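Local coordinates for choline kinase (Cryptosporidium parvum, PDB 3MES), which probably phosphorylates choline, and perhaps ethanolamine, with ATP as phosphate donor, and is seen here holding ADP and magnesium, at residues 133-138 and 281-286; 155-160 and 274-279; 268-273 and 302-307. All blocks are in the same frame, centred on the assembly; numbering follows the deposited sequence.

Contact 1 of 3, residues 133-138 and 281-286; sequences INIAPN and IRMIDY. With ADP (adenosine-5'-diphosphate), chain I; PT3 (N-propyl-tartramic acid), chain L.
Ala136 and Ile135 meet the ring of Tyr286 where the two lobes of the kinase join. The fold is protein-kinase-like. Residues 133-138 link helix 120-132 to strand 139-143, at the place of the loop after helix C in protein kinases. Residues 281-286 run on from strand 281-283. Asp285 and Tyr286 probably occupy the place of the first two residues of the DFG motif. Tyr286 points at the loop. Its CE2 takes the CB of Ala136 at 3.5 Å, and the CD of Pro137 comes up to the same atom at the ring edge. Ile135 lies about at right angles to the tyrosine. Its chi1 of -73° leaves CG2 anti to the backbone N, and this branch meets Tyr286 OH at 3.5 Å. That same methyl also meets Met283 CE. The hydroxyl itself turns back to Met283 O in a weak hydrogen bond within its own segment.

Arg282 works on the loop backbone. Its chain bends at chi2 and again at chi3 (63°), which brings the guanidinium edge to the loop. NH2 gives a short but poorly angled bond to Ile135 O (2.7 Å, 118° at the hydrogen), and it counts as weak. A water lies at the guanidinium edge, in its plane. It accepts firmly from Met283 N at 3.0 Å and only weakly joins Arg282 NE and Ile135 O. Helix 165-179 adds Leu178, which packs on Ile135 and Met283.

Further along, Pro137 and Ile284 meet loosely and both turn to the nucleotide. Pro137 CG lies 3.8 Å from the adenine N6 of ADP. Ile284 puts its CD1 3.6 Å from the ribose C3' of ADP.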
loop_
_atom_site.group_PDB
_atom_site.type_symbol
_atom_site.label_atom_id
_atom_site.label_comp_id
_atom_site.label_asym_id
_atom_site.label_seq_id
_atom_site.Cartn_x
_atom_site.Cartn_y
_atom_site.Cartn_z
ATOM N N ILE B 133 1.287 -19.154 -3.906
ATOM C CA ILE B 133 0.626 -18.401 -2.840
ATOM C C ILE B 133 0.434 -16.947 -3.252
ATOM O O ILE B 133 0.174 -16.081 -2.417
ATOM C CB ILE B 133 1.375 -18.483 -1.492
ATOM C CG1 ILE B 133 2.766 -17.856 -1.602
ATOM C CG2 ILE B 133 1.459 -19.925 -1.016
ATOM C CD1 ILE B 133 3.542 -17.890 -0.307
ATOM N N ASN B 134 0.585 -16.690 -4.547
ATOM C CA ASN B 134 0.186 -15.418 -5.142
ATOM C C ASN B 134 1.033 -14.203 -4.779
ATOM O O ASN B 134 0.583 -13.068 -4.919
ATOM C CB ASN B 134 -1.288 -15.145 -4.843
ATOM C CG ASN B 134 -2.201 -16.166 -5.486
ATOM O OD1 ASN B 134 -3.202 -16.583 -4.902
ATOM N ND2 ASN B 134 -1.849 -16.589 -6.694
ATOM N N ILE B 135 2.258 -14.437 -4.322
ATOM C CA ILE B 135 3.184 -13.338 -4.085
ATOM C C ILE B 135 3.957 -13.007 -5.360
ATOM O O ILE B 135 3.931 -11.871 -5.833
ATOM C CB ILE B 135 4.161 -13.644 -2.938
ATOM C CG1 ILE B 135 3.427 -13.575 -1.595
ATOM C CG2 ILE B 135 5.323 -12.662 -2.966
ATOM C CD1 ILE B 135 4.286 -13.943 -0.406
ATOM N N ALA B 136 4.635 -14.007 -5.915
ATOM C CA ALA B 136 5.341 -13.844 -7.181
ATOM C C ALA B 136 4.353 -13.856 -8.349
ATOM O O ALA B 136 3.209 -14.283 -8.194
ATOM C CB ALA B 136 6.379 -14.940 -7.352
ATOM N N PRO B 137 4.792 -13.380 -9.525
ATOM C CA PRO B 137 3.922 -13.362 -10.697
ATOM C C PRO B 137 3.346 -14.747 -10.969
ATOM O O PRO B 137 4.050 -15.746 -10.834
ATOM C CB PRO B 137 4.865 -12.945 -11.828
ATOM C CG PRO B 137 5.950 -12.178 -11.151
ATOM C CD PRO B 137 6.129 -12.831 -9.811
ATOM N N ASN B 138 2.074 -14.801 -11.340
ATOM C CA ASN B 138 1.409 -16.071 -11.602
ATOM C C ASN B 138 2.047 -16.851 -12.752
ATOM O O ASN B 138 2.436 -16.272 -13.764
ATOM C CB ASN B 138 -0.077 -15.845 -11.888
ATOM C CG ASN B 138 -0.877 -17.130 -11.859
ATOM O OD1 ASN B 138 -1.805 -17.318 -12.649
ATOM N ND2 ASN B 138 -0.521 -18.026 -10.945
ATOM N N ILE B 281 2.283 -1.542 -5.284
ATOM C CA ILE B 281 3.640 -1.859 -5.698
ATOM C C ILE B 281 3.837 -3.366 -5.578
ATOM O O ILE B 281 3.402 -3.979 -4.603
ATOM C CB ILE B 281 4.678 -1.148 -4.812
ATOM C CG1 ILE B 281 4.375 0.350 -4.722
ATOM C CG2 ILE B 281 6.084 -1.385 -5.344
ATOM C CD1 ILE B 281 5.275 1.102 -3.764
ATOM N N ARG B 282 4.480 -3.966 -6.573
ATOM C CA ARG B 282 4.715 -5.404 -6.544
ATOM C C ARG B 282 6.195 -5.749 -6.610
ATOM O O ARG B 282 6.976 -5.060 -7.266
ATOM C CB ARG B 282 3.954 -6.103 -7.673
ATOM C CG ARG B 282 2.455 -5.927 -7.583
ATOM C CD ARG B 282 1.734 -7.131 -8.144
ATOM N NE ARG B 282 2.016 -8.341 -7.378
ATOM C CZ ARG B 282 1.544 -9.543 -7.695
ATOM N NH1 ARG B 282 0.768 -9.686 -8.763
ATOM N NH2 ARG B 282 1.844 -10.598 -6.947
ATOM N N MET B 283 6.570 -6.821 -5.920
ATOM C CA MET B 283 7.951 -7.283 -5.902
ATOM C C MET B 283 8.189 -8.301 -7.012
ATOM O O MET B 283 7.325 -9.129 -7.302
ATOM C CB MET B 283 8.283 -7.921 -4.550
ATOM C CG MET B 283 8.060 -7.014 -3.346
ATOM S SD MET B 283 8.260 -7.891 -1.779
ATOM C CE MET B 283 6.937 -9.094 -1.886
ATOM N N ILE B 284 9.361 -8.231 -7.632
ATOM C CA ILE B 284 9.762 -9.234 -8.615
ATOM C C ILE B 284 11.205 -9.674 -8.387
ATOM O O ILE B 284 11.882 -9.174 -7.490
ATOM C CB ILE B 284 9.604 -8.721 -10.063
ATOM C CG1 ILE B 284 10.384 -7.420 -10.260
ATOM C CG2 ILE B 284 8.136 -8.522 -10.403
ATOM C CD1 ILE B 284 10.554 -7.022 -11.714
ATOM N N ASP B 285 11.663 -10.617 -9.203
ATOM C CA ASP B 285 13.040 -11.094 -9.138
ATOM C C ASP B 285 13.354 -11.724 -7.783
ATOM O O ASP B 285 13.981 -11.097 -6.924
ATOM C CB ASP B 285 14.018 -9.956 -9.437
ATOM C CG ASP B 285 15.421 -10.455 -9.730
ATOM O OD1 ASP B 285 16.362 -9.634 -9.731
ATOM O OD2 ASP B 285 15.583 -11.671 -9.963
ATOM N N TYR B 286 12.917 -12.968 -7.603
ATOM C CA TYR B 286 13.114 -13.683 -6.348
ATOM C C TYR B 286 14.237 -14.705 -6.453
ATOM O O TYR B 286 14.260 -15.679 -5.703
ATOM C CB TYR B 286 11.823 -14.397 -5.928
ATOM C CG TYR B 286 10.623 -13.487 -5.772
ATOM C CD1 TYR B 286 10.329 -12.899 -4.549
ATOM C CD2 TYR B 286 9.784 -13.223 -6.845
ATOM C CE1 TYR B 286 9.234 -12.066 -4.400
ATOM C CE2 TYR B 286 8.687 -12.388 -6.708
ATOM C CZ TYR B 286 8.417 -11.814 -5.482
ATOM O OH TYR B 286 7.326 -10.986 -5.337
HETATM P PB ADP I . 17.330 -12.564 -15.289
HETATM O O1B ADP I . 18.014 -12.768 -16.621
HETATM O O2B ADP I . 16.597 -13.777 -14.769
HETATM O O3B ADP I . 18.185 -11.855 -14.264
HETATM P PA ADP I . 15.196 -10.861 -14.534
HETATM O O1A ADP I . 16.037 -10.269 -13.428
HETATM O O2A ADP I . 14.087 -11.830 -14.214
HETATM O O3A ADP I . 16.156 -11.526 -15.643
HETATM O "O5'" ADP I . 14.588 -9.647 -15.392
HETATM C "C5'" ADP I . 13.305 -9.121 -15.091
HETATM C "C4'" ADP I . 13.240 -7.718 -15.666
HETATM O "O4'" ADP I . 12.382 -7.725 -16.804
HETATM C "C3'" ADP I . 12.641 -6.763 -14.650
HETATM O "O3'" ADP I . 13.562 -5.708 -14.377
HETATM C "C2'" ADP I . 11.387 -6.222 -15.296
HETATM O "O2'" ADP I . 11.640 -4.902 -15.780
HETATM C "C1'" ADP I . 11.119 -7.167 -16.453
HETATM N N9 ADP I . 10.245 -8.272 -15.994
HETATM C C8 ADP I . 10.660 -9.497 -15.620
HETATM N N7 ADP I . 9.615 -10.283 -15.255
HETATM C C5 ADP I . 8.496 -9.548 -15.398
HETATM C C6 ADP I . 7.046 -9.765 -15.188
HETATM N N6 ADP I . 6.577 -10.955 -14.741
HETATM N N1 ADP I . 6.211 -8.735 -15.458
HETATM C C2 ADP I . 6.669 -7.549 -15.901
HETATM N N3 ADP I . 7.969 -7.280 -16.118
HETATM C C4 ADP I . 8.916 -8.223 -15.886
HETATM O O1 PT3 L . 18.168 -9.995 -10.999
HETATM O O11 PT3 L . 19.962 -10.899 -11.974
HETATM C C1 PT3 L . 19.287 -9.933 -11.555
HETATM C C2 PT3 L . 19.887 -8.540 -11.714
HETATM O O2 PT3 L . 21.120 -8.598 -12.437
HETATM C C3 PT3 L . 20.124 -7.976 -10.316
HETATM O O3 PT3 L . 21.506 -7.656 -10.139
HETATM C C4 PT3 L . 19.268 -6.727 -10.176
HETATM O O41 PT3 L . 18.753 -6.436 -9.099
HETATM N N4 PT3 L . 19.113 -6.037 -11.304
HETATM C C41 PT3 L . 18.302 -4.811 -11.365
HETATM C C42 PT3 L . 18.642 -4.028 -12.635
HETATM C C43 PT3 L . 19.163 -2.632 -12.291
HETATM O O HOH W 1 4.348 -8.589 -4.814
#

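Contact 2 of 3, residues 155-160 and 274-279; sequences EPLTTK and LLQTQN
Glu155 and Pro156 pair with Gln276 and Leu275 in a short antiparallel arrangement. The backbone bonds come first. Glu155 and Gln276 form a hydrogen-bonded pair. One of its two bonds is firm: Gln276 N reaches Glu155 O at 2.7 Å and 171°. The return bond, from Glu155 N to Gln276 O, is weak at 3.5 Å. Beyond the strand proper, Leu157 N donates to Leu274 O at 2.9 Å. Leu274 O has a second neighbour: the CA of Pro156 makes a C-H...O contact with it at 3.4 Å. Proline has no N-H, and Pro156 fittingly sits in the non-hydrogen-bonded pair with Leu275.

There are two apolar contacts. Leu157 crosses Leu274 at a slant. Its CD1 touches Leu274 CB at 3.4 Å and Leu274 CD1 at 3.6 Å. The Leu157 CG is anti to the carbonyl carbon (chi1 -65°), and this carries the branch over to the neighbouring leucine. Pro156 and Leu275 lie on the same face of the sheet, with CB and CD2 4.0 Å apart. Leu275 also touches ADP and Ile152, so it lies at the nucleotide pocket.

Strand 155-156 is an edge of a small antiparallel sheet within this chain. Strand 274-276 is its middle member, and strand 281-283 lies beyond it as the second arm of a hairpin. Gln278 and Asn279, in the turn of the hairpin, pack on the second subunit. Helix 165-179 follows residues 155-160 in the chain.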
loop_
_atom_site.group_PDB
_atom_site.type_symbol
_atom_site.label_atom_id
_atom_site.label_comp_id
_atom_site.label_asym_id
_atom_site.label_seq_id
_atom_site.Cartn_x
_atom_site.Cartn_y
_atom_site.Cartn_z
ATOM N N GLU B 155 5.511 0.639 -13.727
ATOM C CA GLU B 155 6.827 1.253 -13.829
ATOM C C GLU B 155 7.671 0.956 -12.599
ATOM O O GLU B 155 7.191 1.072 -11.470
ATOM C CB GLU B 155 6.697 2.764 -14.029
ATOM C CG GLU B 155 6.399 3.159 -15.462
ATOM C CD GLU B 155 7.511 2.746 -16.404
ATOM O OE1 GLU B 155 8.643 3.257 -16.249
ATOM O OE2 GLU B 155 7.257 1.910 -17.297
ATOM N N PRO B 156 8.937 0.570 -12.814
ATOM C CA PRO B 156 9.836 0.290 -11.702
ATOM C C PRO B 156 10.142 1.566 -10.933
ATOM O O PRO B 156 10.408 2.598 -11.541
ATOM C CB PRO B 156 11.101 -0.221 -12.397
ATOM C CG PRO B 156 11.065 0.403 -13.748
ATOM C CD PRO B 156 9.615 0.478 -14.118
ATOM N N LEU B 157 10.094 1.496 -9.608
ATOM C CA LEU B 157 10.418 2.649 -8.775
ATOM C C LEU B 157 11.782 3.208 -9.155
ATOM O O LEU B 157 12.634 2.487 -9.672
ATOM C CB LEU B 157 10.417 2.261 -7.297
ATOM C CG LEU B 157 9.080 1.819 -6.699
ATOM C CD1 LEU B 157 9.285 1.207 -5.321
ATOM C CD2 LEU B 157 8.104 2.985 -6.637
ATOM N N THR B 158 11.985 4.496 -8.912
ATOM C CA THR B 158 13.295 5.099 -9.117
ATOM C C THR B 158 14.037 5.155 -7.795
ATOM O O THR B 158 13.432 5.045 -6.731
ATOM C CB THR B 158 13.193 6.523 -9.685
ATOM O OG1 THR B 158 12.449 7.349 -8.780
ATOM C CG2 THR B 158 12.504 6.510 -11.041
ATOM N N THR B 159 15.349 5.336 -7.864
ATOM C CA THR B 159 16.159 5.423 -6.656
ATOM C C THR B 159 15.694 6.562 -5.749
ATOM O O THR B 159 15.708 6.435 -4.526
ATOM C CB THR B 159 17.650 5.598 -6.987
ATOM O OG1 THR B 159 18.048 4.599 -7.935
ATOM C CG2 THR B 159 18.496 5.464 -5.724
ATOM N N LYS B 160 15.280 7.671 -6.351
ATOM C CA LYS B 160 14.835 8.829 -5.579
ATOM C C LYS B 160 13.485 8.583 -4.920
ATOM O O LYS B 160 13.253 8.999 -3.783
ATOM C CB LYS B 160 14.782 10.078 -6.461
ATOM C CG LYS B 160 16.156 10.567 -6.885
ATOM C CD LYS B 160 16.087 11.598 -7.998
ATOM C CE LYS B 160 17.492 12.022 -8.422
ATOM N NZ LYS B 160 17.485 12.917 -9.612
ATOM N N LEU B 274 10.762 -3.402 -7.865
ATOM C CA LEU B 274 9.491 -2.958 -7.320
ATOM C C LEU B 274 8.715 -2.218 -8.402
ATOM O O LEU B 274 9.044 -1.082 -8.747
ATOM C CB LEU B 274 9.719 -2.043 -6.112
ATOM C CG LEU B 274 10.362 -2.705 -4.891
ATOM C CD1 LEU B 274 11.021 -1.667 -3.986
ATOM C CD2 LEU B 274 9.338 -3.541 -4.124
ATOM N N LEU B 275 7.691 -2.872 -8.941
ATOM C CA LEU B 275 6.883 -2.280 -10.001
ATOM C C LEU B 275 5.660 -1.567 -9.433
ATOM O O LEU B 275 4.902 -2.137 -8.649
ATOM C CB LEU B 275 6.447 -3.348 -11.006
ATOM C CG LEU B 275 7.562 -4.210 -11.595
ATOM C CD1 LEU B 275 7.017 -5.141 -12.675
ATOM C CD2 LEU B 275 8.673 -3.333 -12.148
ATOM N N GLN B 276 5.474 -0.316 -9.832
ATOM C CA GLN B 276 4.335 0.463 -9.370
ATOM C C GLN B 276 3.143 0.267 -10.296
ATOM O O GLN B 276 3.039 0.916 -11.334
ATOM C CB GLN B 276 4.693 1.948 -9.284
ATOM C CG GLN B 276 3.493 2.850 -9.071
ATOM C CD GLN B 276 2.957 2.787 -7.655
ATOM O OE1 GLN B 276 1.800 2.432 -7.431
ATOM N NE2 GLN B 276 3.800 3.131 -6.689
ATOM N N THR B 277 2.249 -0.641 -9.920
ATOM C CA THR B 277 1.045 -0.882 -10.700
ATOM C C THR B 277 0.003 0.180 -10.370
ATOM O O THR B 277 0.295 1.148 -9.669
ATOM C CB THR B 277 0.469 -2.289 -10.445
ATOM O OG1 THR B 277 -0.176 -2.327 -9.165
ATOM C CG2 THR B 277 1.578 -3.329 -10.482
ATOM N N GLN B 278 -1.208 -0.000 -10.882
ATOM C CA GLN B 278 -2.287 0.952 -10.648
ATOM C C GLN B 278 -2.599 1.102 -9.160
ATOM O O GLN B 278 -2.590 2.209 -8.622
ATOM C CB GLN B 278 -3.549 0.525 -11.403
ATOM C CG GLN B 278 -4.759 1.412 -11.146
ATOM C CD GLN B 278 -4.580 2.818 -11.692
ATOM O OE1 GLN B 278 -4.557 3.789 -10.938
ATOM N NE2 GLN B 278 -4.448 2.930 -13.009
ATOM N N ASN B 279 -2.861 -0.021 -8.499
ATOM C CA ASN B 279 -3.338 -0.003 -7.119
ATOM C C ASN B 279 -2.310 -0.416 -6.073
ATOM O O ASN B 279 -2.603 -0.411 -4.878
ATOM C CB ASN B 279 -4.580 -0.883 -6.987
ATOM C CG ASN B 279 -5.726 -0.396 -7.844
ATOM O OD1 ASN B 279 -6.077 -1.022 -8.845
ATOM N ND2 ASN B 279 -6.307 0.739 -7.466
#

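Contact 3 of 3, residues 268-273 and 302-307; sequences DLQENN and FCEYIY. With MG (magnesium ion), chain M; PT3 (N-propyl-tartramic acid), chain L; DME (decamethonium ion), chain K.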
loop_
_atom_site.group_PDB
_atom_site.type_symbol
_atom_site.label_atom_id
_atom_site.label_comp_id
_atom_site.label_asym_id
_atom_site.label_seq_id
_atom_site.Cartn_x
_atom_site.Cartn_y
_atom_site.Cartn_z
ATOM N N ASP B 268 17.060 -9.047 -2.412
ATOM C CA ASP B 268 17.511 -8.218 -3.522
ATOM C C ASP B 268 16.437 -7.203 -3.868
ATOM O O ASP B 268 16.248 -6.855 -5.036
ATOM C CB ASP B 268 17.815 -9.087 -4.747
ATOM C CG ASP B 268 18.386 -8.287 -5.910
ATOM O OD1 ASP B 268 19.083 -7.281 -5.665
ATOM O OD2 ASP B 268 18.145 -8.676 -7.073
ATOM N N LEU B 269 15.727 -6.734 -2.850
ATOM C CA LEU B 269 14.603 -5.837 -3.074
ATOM C C LEU B 269 15.076 -4.426 -3.397
ATOM O O LEU B 269 14.986 -3.523 -2.567
ATOM C CB LEU B 269 13.660 -5.829 -1.868
ATOM C CG LEU B 269 12.263 -5.259 -2.132
ATOM C CD1 LEU B 269 11.595 -5.986 -3.293
ATOM C CD2 LEU B 269 11.401 -5.334 -0.882
ATOM N N GLN B 270 15.586 -4.252 -4.612
ATOM C CA GLN B 270 16.021 -2.945 -5.100
ATOM C C GLN B 270 14.912 -2.292 -5.932
ATOM O O GLN B 270 13.933 -2.948 -6.287
ATOM C CB GLN B 270 17.339 -3.081 -5.879
ATOM C CG GLN B 270 17.497 -2.160 -7.076
ATOM C CD GLN B 270 17.495 -2.917 -8.392
ATOM O OE1 GLN B 270 17.606 -4.141 -8.415
ATOM N NE2 GLN B 270 17.382 -2.190 -9.494
ATOM N N GLU B 271 15.055 -1.004 -6.226
ATOM C CA GLU B 271 13.966 -0.243 -6.842
ATOM C C GLU B 271 13.476 -0.821 -8.173
ATOM O O GLU B 271 12.284 -0.773 -8.477
ATOM C CB GLU B 271 14.342 1.235 -7.002
ATOM C CG GLU B 271 15.513 1.499 -7.937
ATOM C CD GLU B 271 16.853 1.281 -7.266
ATOM O OE1 GLU B 271 17.888 1.435 -7.946
ATOM O OE2 GLU B 271 16.871 0.958 -6.058
ATOM N N ASN B 272 14.392 -1.364 -8.963
ATOM C CA ASN B 272 14.021 -1.950 -10.249
ATOM C C ASN B 272 13.247 -3.257 -10.103
ATOM O O ASN B 272 12.704 -3.778 -11.078
ATOM C CB ASN B 272 15.254 -2.139 -11.131
ATOM C CG ASN B 272 15.829 -0.822 -11.609
ATOM O OD1 ASN B 272 15.142 -0.035 -12.258
ATOM N ND2 ASN B 272 17.094 -0.572 -11.285
ATOM N N ASN B 273 13.194 -3.778 -8.880
ATOM C CA ASN B 273 12.425 -4.988 -8.603
ATOM C C ASN B 273 11.113 -4.682 -7.888
ATOM O O ASN B 273 10.437 -5.580 -7.376
ATOM C CB ASN B 273 13.262 -5.991 -7.813
ATOM C CG ASN B 273 14.272 -6.705 -8.683
ATOM O OD1 ASN B 273 14.108 -6.775 -9.900
ATOM N ND2 ASN B 273 15.323 -7.235 -8.068
ATOM N N PHE B 302 17.448 -0.676 2.494
ATOM C CA PHE B 302 17.923 0.641 2.903
ATOM C C PHE B 302 19.144 1.054 2.089
ATOM O O PHE B 302 19.284 2.216 1.715
ATOM C CB PHE B 302 18.251 0.680 4.403
ATOM C CG PHE B 302 17.040 0.684 5.294
ATOM C CD1 PHE B 302 15.793 1.010 4.792
ATOM C CD2 PHE B 302 17.155 0.389 6.641
ATOM C CE1 PHE B 302 14.678 1.023 5.611
ATOM C CE2 PHE B 302 16.046 0.404 7.469
ATOM C CZ PHE B 302 14.806 0.722 6.955
ATOM N N CYS B 303 20.023 0.096 1.807
ATOM C CA CYS B 303 21.260 0.385 1.083
ATOM C C CYS B 303 21.029 0.806 -0.366
ATOM O O CYS B 303 21.790 1.604 -0.916
ATOM C CB CYS B 303 22.204 -0.818 1.121
ATOM S SG CYS B 303 23.114 -1.021 2.667
ATOM N N GLU B 304 19.993 0.254 -0.990
ATOM C CA GLU B 304 19.709 0.552 -2.390
ATOM C C GLU B 304 19.319 2.013 -2.571
ATOM O O GLU B 304 19.268 2.518 -3.693
ATOM C CB GLU B 304 18.615 -0.369 -2.931
ATOM C CG GLU B 304 19.078 -1.794 -3.172
ATOM C CD GLU B 304 20.098 -1.889 -4.292
ATOM O OE1 GLU B 304 20.293 -0.881 -5.006
ATOM O OE2 GLU B 304 20.701 -2.969 -4.459
ATOM N N TYR B 305 19.042 2.690 -1.464
ATOM C CA TYR B 305 18.785 4.122 -1.505
ATOM C C TYR B 305 19.988 4.836 -2.107
ATOM O O TYR B 305 19.861 5.924 -2.670
ATOM C CB TYR B 305 18.504 4.661 -0.098
ATOM C CG TYR B 305 17.061 4.524 0.337
ATOM C CD1 TYR B 305 16.256 5.645 0.499
ATOM C CD2 TYR B 305 16.503 3.277 0.577
ATOM C CE1 TYR B 305 14.938 5.527 0.893
ATOM C CE2 TYR B 305 15.186 3.149 0.972
ATOM C CZ TYR B 305 14.409 4.275 1.129
ATOM O OH TYR B 305 13.094 4.149 1.519
ATOM N N ILE B 306 21.151 4.201 -1.999
ATOM C CA ILE B 306 22.415 4.808 -2.403
ATOM C C ILE B 306 22.776 4.552 -3.866
ATOM O O ILE B 306 23.507 5.333 -4.475
ATOM C CB ILE B 306 23.574 4.294 -1.527
ATOM C CG1 ILE B 306 23.329 4.646 -0.056
ATOM C CG2 ILE B 306 24.901 4.855 -2.015
ATOM C CD1 ILE B 306 24.232 3.897 0.915
ATOM N N TYR B 307 22.265 3.463 -4.431
ATOM C CA TYR B 307 22.704 3.038 -5.760
ATOM C C TYR B 307 21.644 3.191 -6.846
ATOM O O TYR B 307 20.564 2.605 -6.775
ATOM C CB TYR B 307 23.250 1.610 -5.702
ATOM C CG TYR B 307 24.228 1.442 -4.566
ATOM C CD1 TYR B 307 25.511 1.970 -4.648
ATOM C CD2 TYR B 307 23.860 0.796 -3.396
ATOM C CE1 TYR B 307 26.404 1.838 -3.603
ATOM C CE2 TYR B 307 24.749 0.661 -2.345
ATOM C CZ TYR B 307 26.018 1.185 -2.454
ATOM O OH TYR B 307 26.906 1.053 -1.411
HETATM MG MG MG M . 19.189 1.219 -5.637
HETATM O O1 PT3 L . 18.168 -9.995 -10.999
HETATM O O11 PT3 L . 19.962 -10.899 -11.974
HETATM C C1 PT3 L . 19.287 -9.933 -11.555
HETATM C C2 PT3 L . 19.887 -8.540 -11.714
HETATM O O2 PT3 L . 21.120 -8.598 -12.437
HETATM C C3 PT3 L . 20.124 -7.976 -10.316
HETATM O O3 PT3 L . 21.506 -7.656 -10.139
HETATM C C4 PT3 L . 19.268 -6.727 -10.176
HETATM O O41 PT3 L . 18.753 -6.436 -9.099
HETATM N N4 PT3 L . 19.113 -6.037 -11.304
HETATM C C41 PT3 L . 18.302 -4.811 -11.365
HETATM C C42 PT3 L . 18.642 -4.028 -12.635
HETATM C C43 PT3 L . 19.163 -2.632 -12.291
HETATM N N1 DME K . 18.789 -1.148 -16.286
HETATM C C2 DME K . 19.941 -1.945 -16.742
HETATM C C3 DME K . 20.269 -3.024 -15.705
HETATM C C4 DME K . 21.666 -3.609 -15.944
HETATM C C5 DME K . 21.982 -4.734 -14.951
HETATM C C6 DME K . 22.165 -4.193 -13.529
HETATM C C7 DME K . 23.597 -4.411 -13.027
HETATM C C8 DME K . 23.616 -5.270 -11.761
HETATM C C9 DME K . 23.612 -4.411 -10.495
HETATM C C10 DME K . 22.690 -5.013 -9.430
HETATM C C11 DME K . 23.240 -4.765 -8.025
HETATM N N12 DME K . 22.388 -5.429 -7.026
HETATM C C13 DME K . 18.974 0.260 -16.673
HETATM C C14 DME K . 17.563 -1.672 -16.910
HETATM C C15 DME K . 18.679 -1.238 -14.821
HETATM C C16 DME K . 21.004 -4.947 -7.143
HETATM C C17 DME K . 22.419 -6.881 -7.251
HETATM C C18 DME K . 22.894 -5.114 -5.678
HETATM O O HOH W 2 19.597 -5.670 -3.900
#
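Glu304, near the end of helix 294-303, sets its side chain against Gln270 and a bound magnesium. Its CB sits beside the metal and near Glu271 OE2. The chain then bends (chi1 -74°, chi2 -67°), which brings OE1 round to the metal. CG rests on Gln270 CB at 3.5 Å, and CD meets that same Gln270 CB at 3.4 Å. The carboxylate then divides its work. OE1 binds magnesium at 2.5 Å and also takes a hydrogen bond from the hydroxyl of Tyr309. OE2 turns the other way. It accepts from a water at 3.0 Å and lies 3.3 Å from C18 of decamethonium, a methyl on a quaternary nitrogen, whose charge should be drawn to the acid.

Residues 268-273 belong to the HNDLQENN sequence, the catalytic loop of the choline kinase family and the counterpart of the HxDxxxxN loop in protein kinases. Asp268 O holds this loop in shape. It accepts from Gln270 N and Asn273 ND2, which come from opposite faces of the carbonyl plane. The Asp268 carboxylate lies beside both decamethonium and the tartramic acid ligand.

No direct hydrogen bond spans the segments; the metal links them, together with the water between Asp268 OD1 and Glu304 OE2. Glu304 grips the ion twice, because its backbone O is also a ligand, at 2.3 Å. Tyr307 O binds at 2.3 Å after the turn 303-306 has brought it round. Glu271 binds through OE2 at 2.4 Å, with OE1 at a longer range. The Glu271 chain starts between the backbone N and the carbonyl carbon (chi1 64°), which swings its acid to the metal. The ion probably offsets the repulsion between the Glu271 and Glu304 carboxylates. Thr159 OG1 adds weak hydrogen bonds to Glu271 OE1 and Tyr307 O.

Contacts 1 and 3 are buried, while contact 2 is partly open at the rim of its small sheet. Contacts 1 and 2 share that sheet: Arg282 N bonds to Leu275 O between neighbouring strands. Both also reach the second subunit, which contact 3 does not touch. Contact 3 joins contact 1 through Asn273, whose backbone O and side-chain ND2 meet Ile284 N and Asp285 OD1. Chemistry follows place. Contact 1 is mainly apolar, with one arginine and a water. Contact 2 rests on strand bonds and leucines. Contact 3, nearest the centre of the chain, is ionic and depends on a metal, with decamethonium and the tartramic acid beside it.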